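Local coordinates for galactose-binding-like protein (Bacteroides thetaiotaomicron, PDB 7M1B) that is a SusE-like protein that probably binds carbohydrate and may have some capacity to degrade it, at residues Val119-Gly124 and Thr198-Glu203. Numbering follows the deposited sequence.
Sequences VNPTFG and TPLYEE
F123 and L200 meet at a single parallel-type beta bridge between the turn after strand 118-122 and the linker that runs from the beta-sandwich that carries strands 118-122 and 193-197 to the C-terminal galactose-binding-like domain. L200 N donates to T122 O at 2.9 Å, from well above the carbonyl plane, and G124 N returns a weak bond of 3.3 Å to L200 O, so both polar backbone atoms of L200 are engaged around F123. The L200 side chain, with CG anti to its own carbonyl carbon (chi1 -59°), runs between P121 and the aromatic ring. L200 CB lies over one face of the F123 ring, making a CH-pi contact 3.9 Å from its centroid, and L200 CD1 touches F123 CE2. L200 CD2 lies 3.7 Å from P121 CB, which also sits 3.2 Å from T198 O. Farther along the linker, E202 CB approaches F123 CE1. Without the ring, as with an alanine here, L200 CB and E202 CB would probably lose their aromatic partner, opening a gap at the domain junction. Q267, S269 and T379 of the C-terminal domain also touch the F123 side chain, while E202 OE2 forms a salt bridge with R270 NE and E202 OE1 a hydrogen bond with S269 OG.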
loop_
_atom_site.group_PDB
_atom_site.type_symbol
_atom_site.label_atom_id
_atom_site.label_comp_id
_atom_site.label_asym_id
_atom_site.label_seq_id
_atom_site.Cartn_x
_atom_site.Cartn_y
_atom_site.Cartn_z
ATOM N N VAL A 119 -13.603 -16.044 3.659
ATOM C CA VAL A 119 -13.508 -15.513 2.314
ATOM C C VAL A 119 -14.073 -14.091 2.354
ATOM O O VAL A 119 -15.236 -13.846 2.757
ATOM C CB VAL A 119 -14.292 -16.391 1.330
ATOM C CG1 VAL A 119 -14.076 -16.004 -0.130
ATOM C CG2 VAL A 119 -13.980 -17.889 1.516
ATOM N N ASN A 120 -13.218 -13.128 2.001
ATOM C CA ASN A 120 -13.639 -11.729 2.082
ATOM C C ASN A 120 -13.494 -11.073 0.718
ATOM O O ASN A 120 -12.632 -11.445 -0.089
ATOM C CB ASN A 120 -12.728 -10.915 3.008
ATOM C CG ASN A 120 -12.545 -11.539 4.371
ATOM O OD1 ASN A 120 -11.419 -11.623 4.862
ATOM N ND2 ASN A 120 -13.643 -11.870 5.015
ATOM N N PRO A 121 -14.275 -10.006 0.420
ATOM C CA PRO A 121 -14.043 -9.276 -0.820
ATOM C C PRO A 121 -12.668 -8.609 -0.795
ATOM O O PRO A 121 -12.169 -8.193 0.261
ATOM C CB PRO A 121 -15.119 -8.181 -0.800
ATOM C CG PRO A 121 -16.094 -8.543 0.280
ATOM C CD PRO A 121 -15.387 -9.498 1.238
ATOM N N THR A 122 -12.072 -8.536 -2.003
ATOM C CA THR A 122 -10.911 -7.670 -2.233
ATOM C C THR A 122 -11.094 -6.980 -3.594
ATOM O O THR A 122 -12.093 -7.201 -4.308
ATOM C CB THR A 122 -9.566 -8.444 -2.166
ATOM O OG1 THR A 122 -8.467 -7.510 -2.138
ATOM C CG2 THR A 122 -9.375 -9.407 -3.326
ATOM N N PHE A 123 -10.139 -6.116 -3.970
ATOM C CA PHE A 123 -10.256 -5.357 -5.213
ATOM C C PHE A 123 -10.264 -6.307 -6.398
ATOM O O PHE A 123 -9.288 -7.036 -6.597
ATOM C CB PHE A 123 -9.164 -4.279 -5.291
ATOM C CG PHE A 123 -9.410 -3.348 -4.133
ATOM C CD1 PHE A 123 -10.354 -2.310 -4.311
ATOM C CD2 PHE A 123 -8.725 -3.399 -2.919
ATOM C CE1 PHE A 123 -10.695 -1.508 -3.243
ATOM C CE2 PHE A 123 -9.063 -2.585 -1.841
ATOM C CZ PHE A 123 -10.016 -1.584 -2.040
ATOM N N GLY A 124 -11.420 -6.370 -7.086
ATOM C CA GLY A 124 -11.619 -7.158 -8.303
ATOM C C GLY A 124 -11.691 -8.666 -8.004
ATOM O O GLY A 124 -11.613 -9.507 -8.900
ATOM N N THR A 198 -19.610 -9.482 -2.995
ATOM C CA THR A 198 -19.313 -8.452 -3.970
ATOM C C THR A 198 -17.867 -8.005 -3.864
ATOM O O THR A 198 -17.462 -7.530 -2.808
ATOM C CB THR A 198 -20.244 -7.247 -3.720
ATOM O OG1 THR A 198 -21.612 -7.706 -3.775
ATOM C CG2 THR A 198 -20.012 -6.087 -4.685
ATOM N N PRO A 199 -17.069 -8.131 -4.940
ATOM C CA PRO A 199 -15.717 -7.577 -4.973
ATOM C C PRO A 199 -15.667 -6.102 -4.621
ATOM O O PRO A 199 -16.628 -5.321 -4.922
ATOM C CB PRO A 199 -15.271 -7.809 -6.440
ATOM C CG PRO A 199 -15.995 -9.071 -6.790
ATOM C CD PRO A 199 -17.384 -8.817 -6.209
ATOM N N LEU A 200 -14.534 -5.726 -3.998
ATOM C CA LEU A 200 -14.384 -4.315 -3.732
ATOM C C LEU A 200 -14.040 -3.510 -4.981
ATOM O O LEU A 200 -13.414 -3.987 -5.924
ATOM C CB LEU A 200 -13.221 -4.120 -2.748
ATOM C CG LEU A 200 -13.372 -4.849 -1.395
ATOM C CD1 LEU A 200 -12.258 -4.420 -0.441
ATOM C CD2 LEU A 200 -14.724 -4.536 -0.740
ATOM N N TYR A 201 -14.511 -2.244 -4.949
ATOM C CA TYR A 201 -14.300 -1.272 -6.019
ATOM C C TYR A 201 -13.675 -0.014 -5.407
ATOM O O TYR A 201 -14.153 0.475 -4.378
ATOM C CB TYR A 201 -15.680 -0.957 -6.597
ATOM C CG TYR A 201 -15.775 -0.088 -7.827
ATOM C CD1 TYR A 201 -15.586 1.296 -7.778
ATOM C CD2 TYR A 201 -16.202 -0.645 -9.027
ATOM C CE1 TYR A 201 -15.739 2.078 -8.916
ATOM C CE2 TYR A 201 -16.379 0.126 -10.158
ATOM C CZ TYR A 201 -16.170 1.486 -10.101
ATOM O OH TYR A 201 -16.371 2.182 -11.254
ATOM N N GLU A 202 -12.601 0.492 -6.014
ATOM C CA GLU A 202 -11.868 1.518 -5.268
ATOM C C GLU A 202 -12.479 2.887 -5.679
ATOM O O GLU A 202 -13.036 3.029 -6.792
ATOM C CB GLU A 202 -10.407 1.528 -5.712
ATOM C CG GLU A 202 -10.215 1.974 -7.164
ATOM C CD GLU A 202 -8.787 1.872 -7.683
ATOM O OE1 GLU A 202 -7.928 1.267 -7.006
ATOM O OE2 GLU A 202 -8.558 2.329 -8.825
ATOM N N GLU A 203 -12.320 3.850 -4.786
ATOM C CA GLU A 203 -12.580 5.245 -5.113
ATOM C C GLU A 203 -11.348 6.019 -4.683
ATOM O O GLU A 203 -10.644 5.572 -3.796
ATOM C CB GLU A 203 -13.841 5.749 -4.390
ATOM C CG GLU A 203 -13.726 5.854 -2.864
ATOM C CD GLU A 203 -15.016 6.117 -2.093
ATOM O OE1 GLU A 203 -15.038 7.111 -1.312
ATOM O OE2 GLU A 203 -15.972 5.284 -2.189
#